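Long-range contacts in pyocin S5 (Pseudomonas aeruginosa PAO1, PDB 6THK), which probably kills susceptible bacteria by forming a pore that depolarises the cytoplasmic membrane: residues A[340-345]-A[492-497]; A[351-356]-A[450-455]; A[392-397]-A[463-468]. The protein carries 1 engineered substitution. All blocks are in the same frame, centred on the assembly; numbering follows the deposited sequence.

Contact 1: A[340-345]-A[492-497]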
loop_
_atom_site.group_PDB
_atom_site.type_symbol
_atom_site.label_atom_id
_atom_site.label_comp_id
_atom_site.label_asym_id
_atom_site.label_seq_id
_atom_site.Cartn_x
_atom_site.Cartn_y
_atom_site.Cartn_z
ATOM N N ALA A 340 -36.139 3.617 -55.484
ATOM C CA ALA A 340 -36.384 2.387 -54.713
ATOM C C ALA A 340 -35.697 1.124 -55.248
ATOM O O ALA A 340 -35.070 0.416 -54.460
ATOM C CB ALA A 340 -37.877 2.144 -54.575
ATOM N N ARG A 341 -35.800 0.859 -56.558
ATOM C CA ARG A 341 -35.231 -0.327 -57.208
ATOM C C ARG A 341 -33.683 -0.428 -57.132
ATOM O O ARG A 341 -33.164 -1.544 -56.997
ATOM C CB ARG A 341 -35.708 -0.425 -58.664
ATOM C CG ARG A 341 -35.490 -1.810 -59.267
ATOM C CD ARG A 341 -35.857 -1.898 -60.719
ATOM N NE ARG A 341 -35.359 -3.156 -61.262
ATOM C CZ ARG A 341 -35.569 -3.583 -62.501
ATOM N NH1 ARG A 341 -36.291 -2.847 -63.344
ATOM N NH2 ARG A 341 -35.076 -4.746 -62.906
ATOM N N THR A 342 -32.958 0.714 -57.260
ATOM C CA THR A 342 -31.492 0.722 -57.181
ATOM C C THR A 342 -31.048 0.407 -55.752
ATOM O O THR A 342 -30.168 -0.435 -55.553
ATOM C CB THR A 342 -30.897 2.010 -57.774
ATOM O OG1 THR A 342 -31.434 2.197 -59.094
ATOM C CG2 THR A 342 -29.368 1.945 -57.881
ATOM N N SER A 343 -31.721 1.030 -54.763
ATOM C CA SER A 343 -31.482 0.822 -53.330
ATOM C C SER A 343 -31.770 -0.611 -52.877
ATOM O O SER A 343 -31.053 -1.152 -52.023
ATOM C CB SER A 343 -32.317 1.789 -52.510
ATOM O OG SER A 343 -31.702 1.899 -51.243
ATOM N N GLU A 344 -32.831 -1.206 -53.428
ATOM C CA GLU A 344 -33.199 -2.590 -53.150
ATOM C C GLU A 344 -32.117 -3.492 -53.768
ATOM O O GLU A 344 -31.734 -4.480 -53.165
ATOM C CB GLU A 344 -34.606 -2.891 -53.729
ATOM C CG GLU A 344 -35.103 -4.327 -53.572
ATOM C CD GLU A 344 -35.140 -4.941 -52.175
ATOM O OE1 GLU A 344 -35.402 -4.207 -51.191
ATOM O OE2 GLU A 344 -34.946 -6.175 -52.078
ATOM N N MET A 345 -31.605 -3.129 -54.951
ATOM C CA MET A 345 -30.528 -3.892 -55.600
ATOM C C MET A 345 -29.219 -3.796 -54.779
ATOM O O MET A 345 -28.550 -4.808 -54.614
ATOM C CB MET A 345 -30.334 -3.475 -57.061
ATOM C CG MET A 345 -29.306 -4.320 -57.810
ATOM S SD MET A 345 -29.713 -6.072 -57.759
ATOM C CE MET A 345 -28.127 -6.766 -57.226
ATOM N N ASN A 492 -27.708 -7.265 -63.575
ATOM C CA ASN A 492 -27.739 -7.258 -65.027
ATOM C C ASN A 492 -29.122 -6.815 -65.534
ATOM O O ASN A 492 -29.189 -6.027 -66.475
ATOM C CB ASN A 492 -27.309 -8.630 -65.589
ATOM C CG ASN A 492 -27.424 -8.778 -67.085
ATOM O OD1 ASN A 492 -28.238 -9.561 -67.595
ATOM N ND2 ASN A 492 -26.616 -8.030 -67.823
ATOM N N ASN A 493 -30.220 -7.265 -64.870
ATOM C CA ASN A 493 -31.592 -6.866 -65.206
ATOM C C ASN A 493 -31.758 -5.375 -64.978
ATOM O O ASN A 493 -32.224 -4.693 -65.883
ATOM C CB ASN A 493 -32.612 -7.633 -64.382
ATOM C CG ASN A 493 -32.703 -9.114 -64.670
ATOM O OD1 ASN A 493 -33.251 -9.876 -63.858
ATOM N ND2 ASN A 493 -32.193 -9.570 -65.822
ATOM N N LEU A 494 -31.301 -4.856 -63.818
ATOM C CA LEU A 494 -31.360 -3.422 -63.508
ATOM C C LEU A 494 -30.624 -2.562 -64.547
ATOM O O LEU A 494 -31.165 -1.537 -64.935
ATOM C CB LEU A 494 -30.846 -3.133 -62.100
ATOM C CG LEU A 494 -30.889 -1.682 -61.593
ATOM C CD1 LEU A 494 -32.324 -1.132 -61.530
ATOM C CD2 LEU A 494 -30.202 -1.574 -60.229
ATOM N N VAL A 495 -29.417 -2.978 -65.002
ATOM C CA VAL A 495 -28.641 -2.247 -66.022
ATOM C C VAL A 495 -29.497 -2.114 -67.295
ATOM O O VAL A 495 -29.758 -1.000 -67.733
ATOM C CB VAL A 495 -27.272 -2.915 -66.331
ATOM C CG1 VAL A 495 -26.573 -2.237 -67.501
ATOM C CG2 VAL A 495 -26.367 -2.916 -65.103
ATOM N N ILE A 496 -29.995 -3.233 -67.795
ATOM C CA ILE A 496 -30.794 -3.252 -69.004
ATOM C C ILE A 496 -32.055 -2.427 -68.841
ATOM O O ILE A 496 -32.475 -1.735 -69.753
ATOM C CB ILE A 496 -31.175 -4.685 -69.382
ATOM C CG1 ILE A 496 -29.980 -5.401 -70.010
ATOM C CG2 ILE A 496 -32.364 -4.681 -70.322
ATOM C CD1 ILE A 496 -30.010 -6.900 -69.830
ATOM N N SER A 497 -32.672 -2.564 -67.676
ATOM C CA SER A 497 -33.888 -1.849 -67.331
ATOM C C SER A 497 -33.597 -0.363 -67.282
ATOM O O SER A 497 -34.428 0.451 -67.648
ATOM C CB SER A 497 -34.434 -2.354 -65.991
ATOM O OG SER A 497 -35.030 -1.326 -65.222
#
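Leu494 carries most of this contact, reaching from helix 485-498 with one methyl against Arg341 and the other against Met345 on helix 340-353. It exemplifies how one branched side chain can bridge widely spaced helices: the two short axes approach to 11.0 Å and run nearly antiparallel, at 158°. The compact part lies at the fork of the leucine. Its CD2 meets Met345 CB at 3.7 Å and comes within 4.0 Å of Thr342 CA, while the side chains of Met345 and Leu494 run alongside one another, pointing opposite ways. A bend at chi2 (56°) then turns the thioether of Met345 away, toward Met476, Lys490 and Ala491. This half is buried, with Ile469 and Phe472 of helix 468-481 also against Thr342.

The other half faces solvent. There Arg341 stretches out from CG to NE along the leucine, and Leu494 CD1 lies over one face of the guanidinium, 3.7 Å from NE. Beyond it, NH1 stands 2.7 Å from Ser497 OG, but the angle is too poor for a hydrogen bond, and NH2 passes 4.1 Å from Asn493 CB. With no hydrogen bond or salt bridge crossing between the segments, their cohesion rests mainly on van der Waals packing around Leu494, and the arginine contributes its aliphatic stem and flat face while its charge probably remains largely hydrated.

Contact 2: A[351-356]-A[450-455]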
loop_
_atom_site.group_PDB
_atom_site.type_symbol
_atom_site.label_atom_id
_atom_site.label_comp_id
_atom_site.label_asym_id
_atom_site.label_seq_id
_atom_site.Cartn_x
_atom_site.Cartn_y
_atom_site.Cartn_z
ATOM N N GLU A 351 -26.643 -8.033 -48.691
ATOM C CA GLU A 351 -27.193 -9.180 -47.955
ATOM C C GLU A 351 -26.755 -10.523 -48.549
ATOM O O GLU A 351 -26.473 -11.464 -47.802
ATOM C CB GLU A 351 -28.719 -9.103 -47.898
ATOM C CG GLU A 351 -29.366 -10.179 -47.037
ATOM C CD GLU A 351 -28.900 -10.298 -45.591
ATOM O OE1 GLU A 351 -28.454 -9.280 -45.002
ATOM O OE2 GLU A 351 -29.055 -11.405 -45.024
ATOM N N GLY A 352 -26.727 -10.602 -49.871
ATOM C CA GLY A 352 -26.322 -11.803 -50.585
ATOM C C GLY A 352 -24.840 -12.113 -50.496
ATOM O O GLY A 352 -24.432 -13.215 -50.860
ATOM N N ALA A 353 -24.021 -11.134 -50.036
ATOM C CA ALA A 353 -22.557 -11.270 -49.872
ATOM C C ALA A 353 -22.216 -11.768 -48.466
ATOM O O ALA A 353 -21.145 -12.337 -48.238
ATOM C CB ALA A 353 -21.878 -9.933 -50.123
ATOM N N ARG A 354 -23.130 -11.535 -47.518
ATOM C CA ARG A 354 -23.023 -11.933 -46.113
ATOM C C ARG A 354 -22.642 -13.433 -46.033
ATOM O O ARG A 354 -23.241 -14.267 -46.729
ATOM C CB ARG A 354 -24.369 -11.635 -45.417
ATOM C CG ARG A 354 -24.272 -11.313 -43.943
ATOM C CD ARG A 354 -25.490 -10.567 -43.388
ATOM N NE ARG A 354 -25.373 -9.117 -43.571
ATOM C CZ ARG A 354 -24.725 -8.293 -42.748
ATOM N NH1 ARG A 354 -24.134 -8.761 -41.657
ATOM N NH2 ARG A 354 -24.659 -6.993 -43.017
ATOM N N GLY A 355 -21.563 -13.719 -45.301
ATOM C CA GLY A 355 -21.036 -15.066 -45.107
ATOM C C GLY A 355 -20.401 -15.749 -46.298
ATOM O O GLY A 355 -20.051 -16.924 -46.215
ATOM N N LYS A 356 -20.239 -15.029 -47.401
ATOM C CA LYS A 356 -19.630 -15.551 -48.620
ATOM C C LYS A 356 -18.221 -14.962 -48.804
ATOM O O LYS A 356 -17.889 -13.944 -48.184
ATOM C CB LYS A 356 -20.500 -15.220 -49.846
ATOM C CG LYS A 356 -21.815 -16.006 -49.977
ATOM C CD LYS A 356 -22.421 -15.754 -51.377
ATOM C CE LYS A 356 -23.725 -16.476 -51.638
ATOM N NZ LYS A 356 -24.812 -16.033 -50.718
ATOM N N ALA A 450 -13.538 -11.446 -47.753
ATOM C CA ALA A 450 -14.962 -11.617 -47.677
ATOM C C ALA A 450 -15.584 -10.865 -48.821
ATOM O O ALA A 450 -15.120 -9.799 -49.193
ATOM C CB ALA A 450 -15.476 -11.090 -46.357
ATOM N N ALA A 451 -16.695 -11.387 -49.324
ATOM C CA ALA A 451 -17.443 -10.794 -50.429
ATOM C C ALA A 451 -17.983 -9.397 -50.091
ATOM O O ALA A 451 -18.061 -8.542 -50.951
ATOM C CB ALA A 451 -18.550 -11.721 -50.894
ATOM N N SER A 452 -18.327 -9.178 -48.822
ATOM C CA SER A 452 -18.814 -7.910 -48.293
ATOM C C SER A 452 -17.802 -6.767 -48.472
ATOM O O SER A 452 -18.199 -5.626 -48.610
ATOM C CB SER A 452 -19.193 -8.057 -46.825
ATOM O OG SER A 452 -19.985 -9.207 -46.631
ATOM N N TRP A 453 -16.504 -7.066 -48.421
ATOM C CA TRP A 453 -15.480 -6.059 -48.652
ATOM C C TRP A 453 -15.611 -5.486 -50.068
ATOM O O TRP A 453 -15.475 -4.288 -50.261
ATOM C CB TRP A 453 -14.075 -6.624 -48.440
ATOM C CG TRP A 453 -13.047 -5.564 -48.513
ATOM C CD1 TRP A 453 -12.905 -4.514 -47.669
ATOM C CD2 TRP A 453 -12.036 -5.420 -49.506
ATOM N NE1 TRP A 453 -11.861 -3.729 -48.062
ATOM C CE2 TRP A 453 -11.307 -4.265 -49.189
ATOM C CE3 TRP A 453 -11.667 -6.159 -50.626
ATOM C CZ2 TRP A 453 -10.239 -3.832 -49.951
ATOM C CZ3 TRP A 453 -10.609 -5.723 -51.379
ATOM C CH2 TRP A 453 -9.905 -4.576 -51.039
ATOM N N LEU A 454 -15.888 -6.344 -51.050
ATOM C CA LEU A 454 -16.105 -5.926 -52.433
ATOM C C LEU A 454 -17.324 -5.015 -52.514
ATOM O O LEU A 454 -17.327 -4.042 -53.250
ATOM C CB LEU A 454 -16.364 -7.125 -53.328
ATOM C CG LEU A 454 -15.209 -7.978 -53.813
ATOM C CD1 LEU A 454 -15.696 -8.880 -54.933
ATOM C CD2 LEU A 454 -14.060 -7.104 -54.274
ATOM N N VAL A 455 -18.368 -5.359 -51.758
ATOM C CA VAL A 455 -19.593 -4.575 -51.689
ATOM C C VAL A 455 -19.293 -3.199 -51.107
ATOM O O VAL A 455 -19.846 -2.211 -51.548
ATOM C CB VAL A 455 -20.696 -5.281 -50.889
ATOM C CG1 VAL A 455 -21.957 -4.444 -50.889
ATOM C CG2 VAL A 455 -20.982 -6.649 -51.479
HETATM O O HOH W 1 -18.741 -11.686 -46.951
#
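The backbone of Lys356, which closes a type II beta turn begun by Ala353, meets the start of helix 451-464 through a nearly straight hydrogen bond, Ala451 N to Lys356 O (3.0 Å, 175°), whose donor sits above the carbonyl plane, 39° out of it. A water bridges the two segments: it accepts from Ser452 N and donates to Ala353 O at 2.8 Å and to Lys356 O at 2.7 Å. The Lys356 carbonyl is therefore gripped twice, and backbone N-H groups of the helix's first turn find partners outside their own helix. Gly355, with its positive phi, takes the third position of the turn, and Lys356 N closes it by bonding to Ala353 O.

Small side chains permit this close approach. Ala353 CB touches both Ala451 CB, at 3.9 Å, and Val455 CG2, at 3.7 Å; CG2, set beside the valine's backbone N by its first torsion, is the branch that meets the alanine. Ser452 OG lies alongside the Ala353 carbonyl, 3.7 Å from its O. On the outer side, Lys356 CB touches Ala451 CB, but the chain then leads away and bends at its end to bring NZ to Gly352 O (2.8 Å), tying the turn back to the last turn of helix 340-353. Arg354 points away from the other segment, its NE in a salt bridge with Glu351 OE1.

Around this junction, Val455 also packs on Leu349 and Ala350 of helix 340-353, Leu454 reaches Ile358 and Met482, and Trp453 turns to the far side, against Leu403 and Ser407 of helix 396-409 and Leu445 and Ala446 of helix 436-446.

Contact 3: A[392-397]-A[463-468]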
loop_
_atom_site.group_PDB
_atom_site.type_symbol
_atom_site.label_atom_id
_atom_site.label_comp_id
_atom_site.label_asym_id
_atom_site.label_seq_id
_atom_site.Cartn_x
_atom_site.Cartn_y
_atom_site.Cartn_z
ATOM N N ASP A 392 -12.508 8.853 -63.463
ATOM C CA ASP A 392 -11.308 9.673 -63.530
ATOM C C ASP A 392 -11.427 10.778 -62.514
ATOM O O ASP A 392 -10.451 11.157 -61.925
ATOM C CB ASP A 392 -11.135 10.297 -64.921
ATOM C CG ASP A 392 -10.218 9.500 -65.830
ATOM O OD1 ASP A 392 -9.838 8.385 -65.449
ATOM O OD2 ASP A 392 -9.887 9.975 -66.939
ATOM N N SER A 393 -12.627 11.295 -62.318
ATOM C CA SER A 393 -12.876 12.376 -61.375
ATOM C C SER A 393 -12.955 11.925 -59.919
ATOM O O SER A 393 -13.163 12.730 -59.027
ATOM C CB SER A 393 -14.182 13.080 -61.745
ATOM O OG SER A 393 -14.691 13.839 -60.671
ATOM N N LEU A 394 -12.827 10.627 -59.713
ATOM C CA LEU A 394 -12.885 9.980 -58.394
ATOM C C LEU A 394 -11.978 10.578 -57.343
ATOM O O LEU A 394 -10.768 10.704 -57.535
ATOM C CB LEU A 394 -12.639 8.465 -58.482
ATOM C CG LEU A 394 -13.232 7.631 -57.349
ATOM C CD1 LEU A 394 -13.839 6.364 -57.888
ATOM C CD2 LEU A 394 -12.199 7.361 -56.249
ATOM N N ASP A 395 -12.589 10.856 -56.196
ATOM C CA ASP A 395 -11.980 11.427 -55.007
ATOM C C ASP A 395 -11.510 10.272 -54.105
ATOM O O ASP A 395 -12.354 9.586 -53.530
ATOM C CB ASP A 395 -13.034 12.287 -54.303
ATOM C CG ASP A 395 -12.513 12.972 -53.074
ATOM O OD1 ASP A 395 -12.313 12.284 -52.064
ATOM O OD2 ASP A 395 -12.263 14.194 -53.138
ATOM N N LYS A 396 -10.178 10.085 -53.956
ATOM C CA LYS A 396 -9.547 8.986 -53.194
ATOM C C LYS A 396 -9.727 9.049 -51.671
ATOM O O LYS A 396 -9.833 7.995 -51.037
ATOM C CB LYS A 396 -8.050 8.885 -53.528
ATOM N N GLN A 397 -9.749 10.273 -51.099
ATOM C CA GLN A 397 -9.888 10.538 -49.661
ATOM C C GLN A 397 -11.269 10.129 -49.099
ATOM O O GLN A 397 -11.296 9.355 -48.135
ATOM C CB GLN A 397 -9.636 12.021 -49.377
ATOM N N THR A 463 -20.284 7.036 -53.309
ATOM C CA THR A 463 -20.198 8.188 -52.394
ATOM C C THR A 463 -19.090 9.209 -52.733
ATOM O O THR A 463 -19.116 10.336 -52.228
ATOM C CB THR A 463 -20.019 7.718 -50.930
ATOM O OG1 THR A 463 -18.687 7.229 -50.783
ATOM C CG2 THR A 463 -21.060 6.682 -50.481
ATOM N N ALA A 464 -18.096 8.802 -53.531
ATOM C CA ALA A 464 -16.950 9.652 -53.861
ATOM C C ALA A 464 -16.855 10.036 -55.339
ATOM O O ALA A 464 -15.956 10.792 -55.710
ATOM C CB ALA A 464 -15.675 8.937 -53.438
ATOM N N THR A 465 -17.775 9.533 -56.170
ATOM C CA THR A 465 -17.746 9.704 -57.626
ATOM C C THR A 465 -19.107 10.169 -58.203
ATOM O O THR A 465 -20.131 9.641 -57.754
ATOM C CB THR A 465 -17.454 8.293 -58.229
ATOM O OG1 THR A 465 -16.554 7.582 -57.401
ATOM C CG2 THR A 465 -16.913 8.315 -59.615
ATOM N N PRO A 466 -19.144 11.022 -59.273
ATOM C CA PRO A 466 -20.428 11.339 -59.941
ATOM C C PRO A 466 -20.772 10.223 -60.951
ATOM O O PRO A 466 -21.035 10.463 -62.151
ATOM C CB PRO A 466 -20.146 12.686 -60.650
ATOM C CG PRO A 466 -18.649 12.928 -60.508
ATOM C CD PRO A 466 -18.020 11.695 -59.946
ATOM N N ILE A 467 -20.780 8.972 -60.442
ATOM C CA ILE A 467 -20.944 7.730 -61.195
ATOM C C ILE A 467 -22.319 7.625 -61.958
ATOM O O ILE A 467 -22.341 7.119 -63.104
ATOM C CB ILE A 467 -20.634 6.471 -60.319
ATOM C CG1 ILE A 467 -20.500 5.234 -61.195
ATOM C CG2 ILE A 467 -21.600 6.246 -59.135
ATOM C CD1 ILE A 467 -19.484 4.444 -60.885
ATOM N N GLY A 468 -23.388 8.129 -61.362
ATOM C CA GLY A 468 -24.718 8.066 -61.952
ATOM C C GLY A 468 -25.375 6.712 -61.752
ATOM O O GLY A 468 -24.716 5.757 -61.322
#
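First torsions place the two central side chains, Leu394 and Thr465: chi1 of -155° swings the leucine's CG away from its own backbone N, and chi1 of -36° sets Thr465 OG1 beside its backbone N, where it bonds to Thr461 O. The two side chains cross obliquely, with Thr465 CG2 a normal 4.0 Å from Leu394 CD1; the modelled separation of 3.0 Å between that methyl and Thr465 OG1 is too short to be trusted. Next to them the backbones are joined by a weak hydrogen bond, Asp395 N to Ala464 O, of 3.4 Å.

Two interhelical connections meet here at the protein surface. One leads into helix 396-409, with Asp395 as its N-cap and OD1 accepting from Met398 N; the other is the bend between helices 451-464 and 468-481, which overlap the predicted membrane-spanning region and probably correspond to the hydrophobic hairpin of channel-forming colicins. Pro466 centres an inverse gamma turn in this bend, with Ile467 N bonded to Thr465 O.

Ala464 CB rests 3.4 Å from Asp395 O and is also touched by Met398 and Met399. At the outer edge, Ser393 OG approaches the proline ring, 4.0 Å from Pro466 CD.

Overall arrangement
All three contacts belong to the compact helical pore-forming domain at one end of this very elongated chain. Their centres lie about 18 to 22 Å apart, and no two contacts touch. Contacts 1 and 2 share helix 340-353, whose start faces helix 485-498 and whose end meets the start of helix 451-464; contact 3 lies at the far end of that last helix. Along the chain, contact 1 spans both others, joining the domain's early and late helices, whereas the segments of contacts 2 and 3 alternate. Both ends of helix 451-464, part of the putative hydrophobic hairpin, are thus engaged in the soluble form, consistent with a helical bundle that would be expected to rearrange on entering a membrane.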